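Side-chain contacts in malonyl CoA:acyl carrier protein malonyltransferase (Streptomyces coelicolor, PDB 1NM2), which probably catalyses the transfer of malonyl groups from malonyl-CoA to the acyl carrier protein, feeding fatty acid biosynthesis: residues 2-7 / 263-268; 29-34 / 40-45; 36-41 / 119-124; 231-236 / 249-254; 273-276 / 281-284. One frame throughout, in Å; residues are numbered along the deposited sequence.

Interaction 1 (2-7 / 263-268); sequences MLVLVA and ETFKEL
M2 reaches across to L268 as a bent chain, and its atoms can be followed in turn. CB lies loosely beside the backbone O of L268, and CG comes closer to the same oxygen, at 3.4 Å. Bends about CB-CG and CG-SD (chi2 -68°, chi3 -87°) fold the chain back and bring its terminal methyl to the leucine. CE stands 3.3 Å from L268 CB, tighter than an ordinary van der Waals contact, and also meets L268 CD1 at 3.5 Å. Two residues further along the chain, V4 takes over with F265. Its CG1 lies over one face of the phenyl ring in a CH-pi contact, 3.8 Å from the ring centroid and 13° off the normal. V6 comes next, its CG1 approaching F265 CZ obliquely at 4.1 Å. With no hydrogen bond between the segments, they meet through apolar packing. If F265 were exchanged for an alanine, the loss of the ring would probably leave a gap beneath V4 CG1 and V6 CG1, and A95 of the adjoining strand would lose its neighbour too. V4 and V6 present one face of strand 3-7 to helix 258-267, and M2, just ahead of the strand, meets L268, just past the helix. A helix laid over the central strand of a parallel sheet in this way is characteristic of an alpha/beta hydrolase-like core.

Interaction 2 (29-34 / 40-45); sequences DRVAAW and LDLAHF
V31 and L42 pack together where two consecutive helices, 27-38 and 42-47, fold against each other around a short connection, the second helix starting from an N-cap at D41. Apolar contacts carry the interface. V31 has CG1 anti to its own backbone N (chi1 176°), which aims that methyl at the start of the second helix: it lies 3.6 Å from L42 CB and 3.8 Å from A43 N, with A43 CB more distant. L42 in turn sends CD1 to W34 CB, 3.8 Å away, and this methyl lies at the edge of the indole, near its plane. No hydrogen bond joins the two segments themselves; the polar links run through residues beside them. S35 on the first helix is hydrogen-bonded through OG both to V31 O and to L42 N, so it ties the new helix back to the old one. The indole NE1 of W34 bonds to D113 OD2, which also forms a salt bridge with R30 NH2; the R30 guanidinium presents a face to W34 CZ2. The second helix gets its cap from D41, whose OD2 accepts from H44 N at 3.1 Å, the amide standing well above the carboxylate plane, with an N-H...O angle of 160°.

Interaction 3 (36-41 / 119-124); sequences DAIGLD and LVRRRG. With ACY (acetic acid), chain D.
I38 and R121 meet along their aliphatic parts, I38 CB lying 3.7 Å from R121 CG, and the bent shape of the arginine sets where its guanidinium goes. Its chi2 of -34° falls away from any staggered position, and with a further bend at chi3 the chain turns aside past I38, the two side chains crossing obliquely. The L40 side chain crosses that of R121 at about a right angle and sets CD2 over one face of the guanidinium, 3.9 Å from R121 NH1. A chi1 of -167° turns L40 CG away from its backbone N, carrying both methyls toward the arginine. A water accepts from R121 NE at 3.3 Å and gives a weak bond to I38 O, while R121 NH1 is held by S58 O. G39 leaves the helix with positive phi, starting the turn that carries L40 to this position. R123 contrasts with its bent neighbour: extended from CG to NE, it reaches the acetate that mimics a malonyl group in the active site. R123 NH1 lies 2.8 Å and NH2 3.2 Å from acetate OXT, so one oxygen is gripped twice; S98 OG bonds the acetate as well. Helix 113-132 thus joins two environments: R121 meets the end of helix 27-38, where P62 of helix 57-75 touches both I38 and L40, while L119, R122 and R123 pack against helix 207-217.

Interaction 4 (231-236 / 249-254); sequences SNKDGR and VGQVAN
K233 lies across the end of Q251 at about a right angle, its backbone and the root of its side chain overlapping the glutamine amide. Q251 CD sits 3.7 Å from K233 N and 3.8 Å from K233 CA. A chi2 of -52° bends the glutamine chain and lays its flat end against the loop. N232 CB lies near the same amide, 4.1 Å from Q251 CD. Further out, the lysine chain bends at chi2 (107°, between staggered positions) and passes N254, where K233 CD is 3.8 Å from N254 OD1. The loop is shaped from within: S231 OG accepts from K233 N in an ST turn, and D234 OD2 accepts from R236 N, 3.0 Å away, in an Asx turn. D234 also forms a salt bridge with R247, earlier on the same helix 241-251 that leads into the second segment. On the other side of the contact, residues Q251 to N254 form a type I turn, and N254 O is hydrogen-bonded to H202 ND1. Trading Q251 for an alanine would probably open a gap beside K233 and N232, leaving the lysine chain freer to turn. The buried amide of N232 is occupied outside the contact, OD1 taking the N-H of S98 and ND2 giving to G96 O, consistent with a second-shell role beside a GxSxG nucleophile elbow. With no hydrogen bond joining the segments, the chemistry implies that polar residues meet here mainly through shape, while their hydrogen bonds go to the turns and, for N232, to the backbone of G96 and S98.

Interaction 5 (273-276 / 281-284); sequences IIEV and TLTG
E275 points its carboxylate at T283 and L282 by running almost fully extended: chi1 of 171° and chi2 of -179° send the acid straight from the strand to the first turn of the helix. T283 answers with OG1 beside its own backbone N, and the two donors reach one oxygen together. T283 OG1 gives to E275 OE1 at 2.9 Å on the anti side, and T283 N gives to the same OE1 at 3.0 Å from 55° above the carboxylate plane, both from the same face. The two elements belong to a beta-alpha-beta unit, in which strand 272-275 leads through helix 281-289 to its parallel neighbour 294-297; E275 ties the strand's end to the start of the crossover helix. G280 N, just ahead of that helix, also bonds to OE1. The other oxygen, E275 OE2, accepts from L282 N at 3.0 Å and from a water at 2.9 Å, and that water in turn accepts from T281 OG1 at 2.6 Å. The buried carboxylate meets amides of the helix's first turn, and the helix dipole is likely to favour its negative charge. L282 adds its CB, 3.2 Å from E275 OE2.

Interactions 1 and 5 share the sheet: their centres are about 11 Å apart, and strands 3-7 and 272-275 hydrogen-bond side by side, V6 N to I274 O at 3.0 Å and V6 O to V276 N at 2.9 Å. Interaction 4 touches interaction 1 through G235 and T264. Interactions 2 and 3 overlap at L40 and D41, with centres about 10 Å apart, and both use helix 27-38. Interactions 3 and 4 meet where R123 NE packs 3.8 Å from V252 CG1, and both reach S98 beside the acetate. Interaction 2 lies further off, its centre about 30 Å from that of interaction 1.

Interaction 1 (2-7 / 263-268)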
# COMPACT_ATOMS: atom_id res chain seq x y z
N MET A 2 19.86 3.79 9.54
CA MET A 2 18.42 3.84 9.71
C MET A 2 17.77 3.02 8.59
O MET A 2 17.87 3.37 7.42
CB MET A 2 17.94 5.30 9.64
CG MET A 2 16.95 5.70 10.73
SD MET A 2 15.34 4.91 10.60
CE MET A 2 14.51 6.03 9.50
N LEU A 3 17.12 1.92 8.98
CA LEU A 3 16.45 1.04 8.03
C LEU A 3 14.95 1.28 8.07
O LEU A 3 14.35 1.34 9.14
CB LEU A 3 16.71 -0.43 8.36
CG LEU A 3 15.84 -1.44 7.59
CD1 LEU A 3 16.31 -1.51 6.14
CD2 LEU A 3 15.93 -2.81 8.24
N VAL A 4 14.34 1.41 6.89
CA VAL A 4 12.91 1.63 6.78
C VAL A 4 12.27 0.44 6.08
O VAL A 4 12.65 0.09 4.96
CB VAL A 4 12.59 2.91 5.98
CG1 VAL A 4 11.09 3.10 5.86
CG2 VAL A 4 13.23 4.11 6.67
N LEU A 5 11.31 -0.19 6.75
CA LEU A 5 10.62 -1.34 6.18
C LEU A 5 9.30 -0.86 5.59
O LEU A 5 8.46 -0.33 6.31
CB LEU A 5 10.38 -2.38 7.28
CG LEU A 5 9.74 -3.72 6.93
CD1 LEU A 5 10.59 -4.45 5.91
CD2 LEU A 5 9.61 -4.56 8.20
N VAL A 6 9.11 -1.03 4.28
CA VAL A 6 7.88 -0.59 3.65
C VAL A 6 7.11 -1.73 2.97
O VAL A 6 7.69 -2.74 2.57
CB VAL A 6 8.13 0.53 2.60
CG1 VAL A 6 8.87 1.70 3.25
CG2 VAL A 6 8.92 -0.02 1.41
N ALA A 7 5.80 -1.56 2.86
CA ALA A 7 4.93 -2.56 2.24
C ALA A 7 4.17 -1.92 1.07
O ALA A 7 3.69 -0.80 1.18
CB ALA A 7 3.94 -3.10 3.27
N GLU A 263 9.99 12.01 2.09
CA GLU A 263 10.65 13.21 2.61
C GLU A 263 10.95 12.97 4.10
O GLU A 263 12.00 13.36 4.60
CB GLU A 263 9.74 14.44 2.48
CG GLU A 263 9.57 14.96 1.07
CD GLU A 263 10.88 15.41 0.46
OE1 GLU A 263 11.63 16.14 1.14
OE2 GLU A 263 11.16 15.04 -0.71
N THR A 264 10.02 12.33 4.79
CA THR A 264 10.19 12.03 6.20
C THR A 264 11.30 10.99 6.40
O THR A 264 12.08 11.08 7.36
CB THR A 264 8.86 11.53 6.81
OG1 THR A 264 7.97 12.64 6.92
CG2 THR A 264 9.07 10.90 8.18
N PHE A 265 11.40 10.02 5.50
CA PHE A 265 12.46 9.01 5.60
C PHE A 265 13.80 9.76 5.56
O PHE A 265 14.74 9.42 6.27
CB PHE A 265 12.39 8.01 4.43
CG PHE A 265 11.12 7.18 4.38
CD1 PHE A 265 10.77 6.51 3.21
CD2 PHE A 265 10.27 7.07 5.48
CE1 PHE A 265 9.60 5.76 3.13
CE2 PHE A 265 9.10 6.32 5.41
CZ PHE A 265 8.76 5.67 4.23
N LYS A 266 13.87 10.78 4.71
CA LYS A 266 15.09 11.59 4.58
C LYS A 266 15.37 12.29 5.90
O LYS A 266 16.49 12.25 6.41
CB LYS A 266 14.92 12.66 3.50
CG LYS A 266 14.64 12.13 2.09
CD LYS A 266 14.59 13.31 1.12
CE LYS A 266 14.04 12.91 -0.23
NZ LYS A 266 13.82 14.12 -1.08
N GLU A 267 14.34 12.94 6.44
CA GLU A 267 14.47 13.65 7.71
C GLU A 267 14.93 12.70 8.81
O GLU A 267 15.56 13.13 9.77
CB GLU A 267 13.13 14.29 8.09
CG GLU A 267 12.66 15.38 7.12
CD GLU A 267 11.34 16.01 7.52
OE1 GLU A 267 10.30 15.30 7.53
OE2 GLU A 267 11.32 17.22 7.83
N LEU A 268 14.61 11.42 8.67
CA LEU A 268 15.00 10.42 9.66
C LEU A 268 16.40 9.87 9.37
O LEU A 268 16.92 9.06 10.12
CB LEU A 268 14.00 9.26 9.68
CG LEU A 268 12.55 9.49 10.13
CD1 LEU A 268 11.75 8.20 9.94
CD2 LEU A 268 12.51 9.91 11.60

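Interaction 2 (29-34 / 40-45)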
# COMPACT_ATOMS: atom_id res chain seq x y z
N ASP A 29 0.56 -23.33 6.60
CA ASP A 29 -0.24 -23.43 7.82
C ASP A 29 -0.74 -22.05 8.29
O ASP A 29 -1.93 -21.89 8.59
CB ASP A 29 0.56 -24.09 8.95
CG ASP A 29 0.91 -25.54 8.65
OD1 ASP A 29 0.01 -26.31 8.25
OD2 ASP A 29 2.09 -25.92 8.82
N ARG A 30 0.15 -21.07 8.36
CA ARG A 30 -0.25 -19.74 8.80
C ARG A 30 -1.28 -19.12 7.86
O ARG A 30 -2.31 -18.61 8.30
CB ARG A 30 0.96 -18.80 8.93
CG ARG A 30 1.97 -19.21 10.00
CD ARG A 30 2.93 -18.06 10.33
NE ARG A 30 2.27 -16.97 11.04
CZ ARG A 30 2.83 -15.79 11.30
NH1 ARG A 30 4.08 -15.55 10.91
NH2 ARG A 30 2.15 -14.85 11.95
N VAL A 31 -1.00 -19.18 6.56
CA VAL A 31 -1.91 -18.62 5.57
C VAL A 31 -3.29 -19.28 5.63
O VAL A 31 -4.31 -18.61 5.47
CB VAL A 31 -1.32 -18.73 4.14
CG1 VAL A 31 -2.32 -18.22 3.11
CG2 VAL A 31 -0.03 -17.92 4.06
N ALA A 32 -3.32 -20.59 5.86
CA ALA A 32 -4.57 -21.33 5.96
C ALA A 32 -5.40 -20.82 7.14
O ALA A 32 -6.62 -20.65 7.04
CB ALA A 32 -4.30 -22.83 6.11
N ALA A 33 -4.74 -20.59 8.27
CA ALA A 33 -5.45 -20.09 9.46
C ALA A 33 -6.01 -18.70 9.16
O ALA A 33 -7.12 -18.37 9.59
CB ALA A 33 -4.50 -20.03 10.65
N TRP A 34 -5.24 -17.88 8.44
CA TRP A 34 -5.71 -16.54 8.08
C TRP A 34 -6.92 -16.67 7.17
O TRP A 34 -7.93 -16.00 7.37
CB TRP A 34 -4.62 -15.74 7.36
CG TRP A 34 -3.43 -15.39 8.21
CD1 TRP A 34 -3.40 -15.25 9.58
CD2 TRP A 34 -2.12 -15.04 7.75
NE1 TRP A 34 -2.16 -14.84 9.99
CE2 TRP A 34 -1.35 -14.70 8.88
CE3 TRP A 34 -1.53 -14.97 6.48
CZ2 TRP A 34 -0.02 -14.30 8.79
CZ3 TRP A 34 -0.20 -14.58 6.39
CH2 TRP A 34 0.54 -14.24 7.54
N LEU A 40 -11.57 -16.38 3.09
CA LEU A 40 -11.02 -16.23 1.75
C LEU A 40 -9.80 -17.14 1.59
O LEU A 40 -8.90 -17.13 2.43
CB LEU A 40 -10.62 -14.77 1.51
CG LEU A 40 -10.31 -14.34 0.08
CD1 LEU A 40 -11.57 -14.44 -0.77
CD2 LEU A 40 -9.79 -12.90 0.07
N ASP A 41 -9.76 -17.91 0.51
CA ASP A 41 -8.66 -18.84 0.27
C ASP A 41 -7.43 -18.10 -0.25
O ASP A 41 -7.17 -18.07 -1.46
CB ASP A 41 -9.11 -19.91 -0.73
CG ASP A 41 -8.11 -21.05 -0.85
OD1 ASP A 41 -8.48 -22.08 -1.46
OD2 ASP A 41 -6.97 -20.93 -0.36
N LEU A 42 -6.67 -17.51 0.66
CA LEU A 42 -5.48 -16.75 0.31
C LEU A 42 -4.46 -17.55 -0.50
O LEU A 42 -3.86 -17.03 -1.43
CB LEU A 42 -4.82 -16.20 1.58
CG LEU A 42 -5.65 -15.17 2.35
CD1 LEU A 42 -5.02 -14.92 3.72
CD2 LEU A 42 -5.77 -13.87 1.55
N ALA A 43 -4.27 -18.82 -0.14
CA ALA A 43 -3.32 -19.67 -0.85
C ALA A 43 -3.70 -19.80 -2.33
O ALA A 43 -2.84 -19.72 -3.20
CB ALA A 43 -3.27 -21.07 -0.19
N HIS A 44 -4.98 -19.99 -2.60
CA HIS A 44 -5.42 -20.11 -3.99
C HIS A 44 -5.16 -18.84 -4.79
O HIS A 44 -4.61 -18.89 -5.90
CB HIS A 44 -6.92 -20.41 -4.05
CG HIS A 44 -7.51 -20.22 -5.42
ND1 HIS A 44 -7.26 -21.09 -6.47
CD2 HIS A 44 -8.28 -19.23 -5.93
CE1 HIS A 44 -7.86 -20.64 -7.56
NE2 HIS A 44 -8.48 -19.52 -7.26
N PHE A 45 -5.56 -17.70 -4.25
CA PHE A 45 -5.38 -16.44 -4.97
C PHE A 45 -3.92 -16.04 -5.13
O PHE A 45 -3.58 -15.30 -6.05
CB PHE A 45 -6.17 -15.33 -4.28
CG PHE A 45 -7.66 -15.50 -4.40
CD1 PHE A 45 -8.41 -15.94 -3.31
CD2 PHE A 45 -8.30 -15.26 -5.61
CE1 PHE A 45 -9.79 -16.14 -3.43
CE2 PHE A 45 -9.67 -15.45 -5.74
CZ PHE A 45 -10.42 -15.89 -4.65

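Interaction 3 (36-41 / 119-124)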
# COMPACT_ATOMS: atom_id res chain seq x y z
N ASP A 36 -9.10 -19.03 6.95
CA ASP A 36 -10.28 -19.42 7.72
C ASP A 36 -10.84 -18.24 8.51
O ASP A 36 -12.05 -18.12 8.67
CB ASP A 36 -9.98 -20.56 8.70
CG ASP A 36 -9.58 -21.85 8.01
OD1 ASP A 36 -10.04 -22.09 6.87
OD2 ASP A 36 -8.81 -22.62 8.61
N ALA A 37 -9.96 -17.38 8.99
CA ALA A 37 -10.39 -16.23 9.78
C ALA A 37 -11.13 -15.16 8.98
O ALA A 37 -12.04 -14.52 9.49
CB ALA A 37 -9.20 -15.61 10.50
N ILE A 38 -10.74 -14.96 7.72
CA ILE A 38 -11.37 -13.93 6.90
C ILE A 38 -12.28 -14.47 5.80
O ILE A 38 -12.80 -13.69 4.99
CB ILE A 38 -10.31 -13.00 6.25
CG1 ILE A 38 -9.46 -13.79 5.25
CG2 ILE A 38 -9.44 -12.37 7.33
CD1 ILE A 38 -8.47 -12.94 4.47
N GLY A 39 -12.47 -15.78 5.77
CA GLY A 39 -13.32 -16.40 4.77
C GLY A 39 -12.87 -16.21 3.34
O GLY A 39 -13.68 -15.91 2.46
N LEU A 40 -11.57 -16.38 3.09
CA LEU A 40 -11.02 -16.23 1.75
C LEU A 40 -9.80 -17.14 1.59
O LEU A 40 -8.90 -17.13 2.43
CB LEU A 40 -10.62 -14.77 1.51
CG LEU A 40 -10.31 -14.34 0.08
CD1 LEU A 40 -11.57 -14.44 -0.77
CD2 LEU A 40 -9.79 -12.90 0.07
N ASP A 41 -9.76 -17.91 0.51
CA ASP A 41 -8.66 -18.84 0.27
C ASP A 41 -7.43 -18.10 -0.25
O ASP A 41 -7.17 -18.07 -1.46
CB ASP A 41 -9.11 -19.91 -0.73
CG ASP A 41 -8.11 -21.05 -0.85
OD1 ASP A 41 -8.48 -22.08 -1.46
OD2 ASP A 41 -6.97 -20.93 -0.36
N LEU A 119 -9.43 -6.43 9.13
CA LEU A 119 -9.69 -5.04 8.80
C LEU A 119 -9.54 -4.78 7.30
O LEU A 119 -10.37 -4.10 6.69
CB LEU A 119 -8.72 -4.12 9.55
CG LEU A 119 -8.90 -2.62 9.30
CD1 LEU A 119 -10.20 -2.15 9.96
CD2 LEU A 119 -7.71 -1.86 9.87
N VAL A 120 -8.48 -5.32 6.70
CA VAL A 120 -8.23 -5.11 5.28
C VAL A 120 -9.21 -5.89 4.40
O VAL A 120 -9.50 -5.47 3.27
CB VAL A 120 -6.76 -5.45 4.92
CG1 VAL A 120 -6.55 -6.96 4.88
CG2 VAL A 120 -6.40 -4.82 3.59
N ARG A 121 -9.73 -7.01 4.90
CA ARG A 121 -10.71 -7.79 4.15
C ARG A 121 -11.92 -6.85 4.02
O ARG A 121 -12.50 -6.71 2.95
CB ARG A 121 -11.12 -9.04 4.94
CG ARG A 121 -11.57 -10.27 4.13
CD ARG A 121 -12.32 -9.96 2.84
NE ARG A 121 -13.32 -10.98 2.54
CZ ARG A 121 -13.66 -11.37 1.31
NH1 ARG A 121 -13.08 -10.83 0.25
NH2 ARG A 121 -14.60 -12.29 1.14
N ARG A 122 -12.28 -6.20 5.13
CA ARG A 122 -13.40 -5.27 5.14
C ARG A 122 -13.08 -4.03 4.30
O ARG A 122 -13.94 -3.46 3.64
CB ARG A 122 -13.73 -4.84 6.58
CG ARG A 122 -14.25 -5.97 7.45
CD ARG A 122 -15.61 -6.45 6.95
NE ARG A 122 -16.08 -7.64 7.66
CZ ARG A 122 -17.29 -8.16 7.50
NH1 ARG A 122 -18.16 -7.59 6.67
NH2 ARG A 122 -17.64 -9.26 8.17
N ARG A 123 -11.82 -3.61 4.34
CA ARG A 123 -11.38 -2.45 3.57
C ARG A 123 -11.64 -2.72 2.09
O ARG A 123 -12.24 -1.90 1.40
CB ARG A 123 -9.88 -2.20 3.79
CG ARG A 123 -9.33 -0.93 3.13
CD ARG A 123 -7.83 -0.81 3.37
NE ARG A 123 -7.28 0.50 3.05
CZ ARG A 123 -6.86 0.88 1.85
NH1 ARG A 123 -6.93 0.05 0.82
NH2 ARG A 123 -6.35 2.09 1.68
N GLY A 124 -11.17 -3.87 1.61
CA GLY A 124 -11.34 -4.22 0.21
C GLY A 124 -12.78 -4.36 -0.25
O GLY A 124 -13.13 -3.92 -1.34
C ACY D . -6.07 1.29 -2.66
O ACY D . -6.34 0.15 -3.23
OXT ACY D . -6.33 1.63 -1.46
CH3 ACY D . -5.35 2.27 -3.57
O HOH W 1 -15.70 -12.06 4.49

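Interaction 4 (231-236 / 249-254)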
# COMPACT_ATOMS: atom_id res chain seq x y z
N SER A 231 2.85 7.96 8.29
CA SER A 231 1.53 7.95 7.65
C SER A 231 1.36 8.60 6.27
O SER A 231 1.91 9.68 6.00
CB SER A 231 0.51 8.55 8.63
OG SER A 231 -0.74 8.82 8.00
N ASN A 232 0.57 7.94 5.42
CA ASN A 232 0.25 8.38 4.06
C ASN A 232 -0.46 9.73 3.98
O ASN A 232 -0.34 10.44 2.98
CB ASN A 232 -0.65 7.37 3.36
CG ASN A 232 0.09 6.16 2.85
OD1 ASN A 232 -0.51 5.29 2.23
ND2 ASN A 232 1.39 6.10 3.09
N LYS A 233 -1.24 10.05 5.00
CA LYS A 233 -2.00 11.29 5.02
C LYS A 233 -1.17 12.55 4.81
O LYS A 233 -1.49 13.38 3.97
CB LYS A 233 -2.76 11.41 6.36
CG LYS A 233 -3.32 12.80 6.65
CD LYS A 233 -4.83 12.83 6.50
CE LYS A 233 -5.43 14.07 7.17
NZ LYS A 233 -4.89 15.34 6.62
N ASP A 234 -0.09 12.66 5.57
CA ASP A 234 0.75 13.84 5.51
C ASP A 234 2.23 13.53 5.72
O ASP A 234 3.03 14.43 5.98
CB ASP A 234 0.28 14.81 6.59
CG ASP A 234 0.21 14.15 7.95
OD1 ASP A 234 -0.38 14.74 8.87
OD2 ASP A 234 0.76 13.03 8.10
N GLY A 235 2.59 12.25 5.64
CA GLY A 235 3.98 11.86 5.83
C GLY A 235 4.51 12.05 7.24
O GLY A 235 5.73 12.02 7.46
N ARG A 236 3.63 12.23 8.21
CA ARG A 236 4.07 12.42 9.59
C ARG A 236 4.15 11.12 10.39
O ARG A 236 3.50 10.13 10.07
CB ARG A 236 3.15 13.39 10.33
CG ARG A 236 3.19 14.82 9.80
CD ARG A 236 2.35 15.74 10.65
NE ARG A 236 2.35 17.11 10.14
CZ ARG A 236 1.74 18.14 10.74
NH1 ARG A 236 1.09 17.95 11.88
NH2 ARG A 236 1.79 19.35 10.20
N VAL A 249 -8.52 4.30 8.59
CA VAL A 249 -9.93 4.31 8.20
C VAL A 249 -10.26 5.47 7.27
O VAL A 249 -10.98 5.31 6.29
CB VAL A 249 -10.84 4.38 9.44
CG1 VAL A 249 -12.30 4.40 9.02
CG2 VAL A 249 -10.57 3.19 10.36
N GLY A 250 -9.72 6.65 7.59
CA GLY A 250 -9.96 7.82 6.77
C GLY A 250 -9.22 7.84 5.45
O GLY A 250 -9.72 8.41 4.48
N GLN A 251 -8.04 7.23 5.40
CA GLN A 251 -7.22 7.21 4.19
C GLN A 251 -7.88 6.63 2.94
O GLN A 251 -7.44 6.92 1.83
CB GLN A 251 -5.89 6.46 4.43
CG GLN A 251 -4.74 7.34 4.92
CD GLN A 251 -4.51 8.56 4.04
OE1 GLN A 251 -4.12 8.45 2.87
NE2 GLN A 251 -4.77 9.73 4.60
N VAL A 252 -8.90 5.80 3.10
CA VAL A 252 -9.55 5.23 1.92
C VAL A 252 -10.16 6.35 1.08
O VAL A 252 -10.41 6.18 -0.12
CB VAL A 252 -10.66 4.20 2.28
CG1 VAL A 252 -10.07 3.09 3.15
CG2 VAL A 252 -11.81 4.90 2.98
N ALA A 253 -10.40 7.50 1.71
CA ALA A 253 -11.00 8.64 1.01
C ALA A 253 -10.10 9.88 0.93
O ALA A 253 -10.54 10.95 0.50
CB ALA A 253 -12.33 9.01 1.66
N ASN A 254 -8.85 9.73 1.35
CA ASN A 254 -7.89 10.84 1.33
C ASN A 254 -6.71 10.50 0.41
O ASN A 254 -6.33 9.34 0.29
CB ASN A 254 -7.35 11.11 2.74
CG ASN A 254 -8.28 11.98 3.59
OD1 ASN A 254 -8.13 12.03 4.81
ND2 ASN A 254 -9.20 12.68 2.94

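Interaction 5 (273-276 / 281-284)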
# COMPACT_ATOMS: atom_id res chain seq x y z
N ILE A 273 16.34 0.79 2.64
CA ILE A 273 14.91 0.50 2.58
C ILE A 273 14.68 -0.89 2.01
O ILE A 273 15.22 -1.25 0.95
CB ILE A 273 14.15 1.50 1.67
CG1 ILE A 273 14.13 2.89 2.30
CG2 ILE A 273 12.72 1.01 1.45
CD1 ILE A 273 13.44 3.94 1.44
N ILE A 274 13.89 -1.68 2.72
CA ILE A 274 13.54 -3.02 2.29
C ILE A 274 12.03 -3.02 2.10
O ILE A 274 11.28 -2.63 2.99
CB ILE A 274 13.92 -4.08 3.36
CG1 ILE A 274 15.44 -4.19 3.46
CG2 ILE A 274 13.31 -5.43 2.99
CD1 ILE A 274 15.92 -5.16 4.53
N GLU A 275 11.59 -3.42 0.91
CA GLU A 275 10.17 -3.49 0.60
C GLU A 275 9.75 -4.96 0.69
O GLU A 275 10.34 -5.82 0.02
CB GLU A 275 9.93 -2.94 -0.81
CG GLU A 275 8.52 -3.14 -1.35
CD GLU A 275 8.35 -2.59 -2.76
OE1 GLU A 275 9.36 -2.54 -3.51
OE2 GLU A 275 7.22 -2.21 -3.11
N VAL A 276 8.75 -5.26 1.51
CA VAL A 276 8.31 -6.64 1.65
C VAL A 276 7.63 -7.16 0.39
O VAL A 276 7.39 -6.40 -0.55
CB VAL A 276 7.37 -6.82 2.88
CG1 VAL A 276 8.12 -6.45 4.15
CG2 VAL A 276 6.11 -5.95 2.72
N THR A 281 7.75 -2.03 -6.79
CA THR A 281 7.15 -0.72 -7.01
C THR A 281 7.70 0.38 -6.10
O THR A 281 8.17 1.41 -6.59
CB THR A 281 5.61 -0.77 -6.85
OG1 THR A 281 5.29 -1.25 -5.54
CG2 THR A 281 5.00 -1.71 -7.89
N LEU A 282 7.65 0.19 -4.79
CA LEU A 282 8.16 1.21 -3.88
C LEU A 282 9.68 1.33 -3.99
O LEU A 282 10.24 2.42 -3.83
CB LEU A 282 7.74 0.91 -2.43
CG LEU A 282 6.22 0.84 -2.19
CD1 LEU A 282 5.93 0.70 -0.70
CD2 LEU A 282 5.54 2.10 -2.73
N THR A 283 10.35 0.22 -4.27
CA THR A 283 11.80 0.22 -4.42
C THR A 283 12.18 1.05 -5.64
O THR A 283 13.17 1.79 -5.62
CB THR A 283 12.35 -1.21 -4.59
OG1 THR A 283 12.20 -1.93 -3.35
CG2 THR A 283 13.82 -1.18 -4.96
N GLY A 284 11.39 0.93 -6.70
CA GLY A 284 11.66 1.70 -7.91
C GLY A 284 11.54 3.19 -7.63
O GLY A 284 12.34 4.00 -8.12
O HOH W 2 5.85 -3.74 -5.21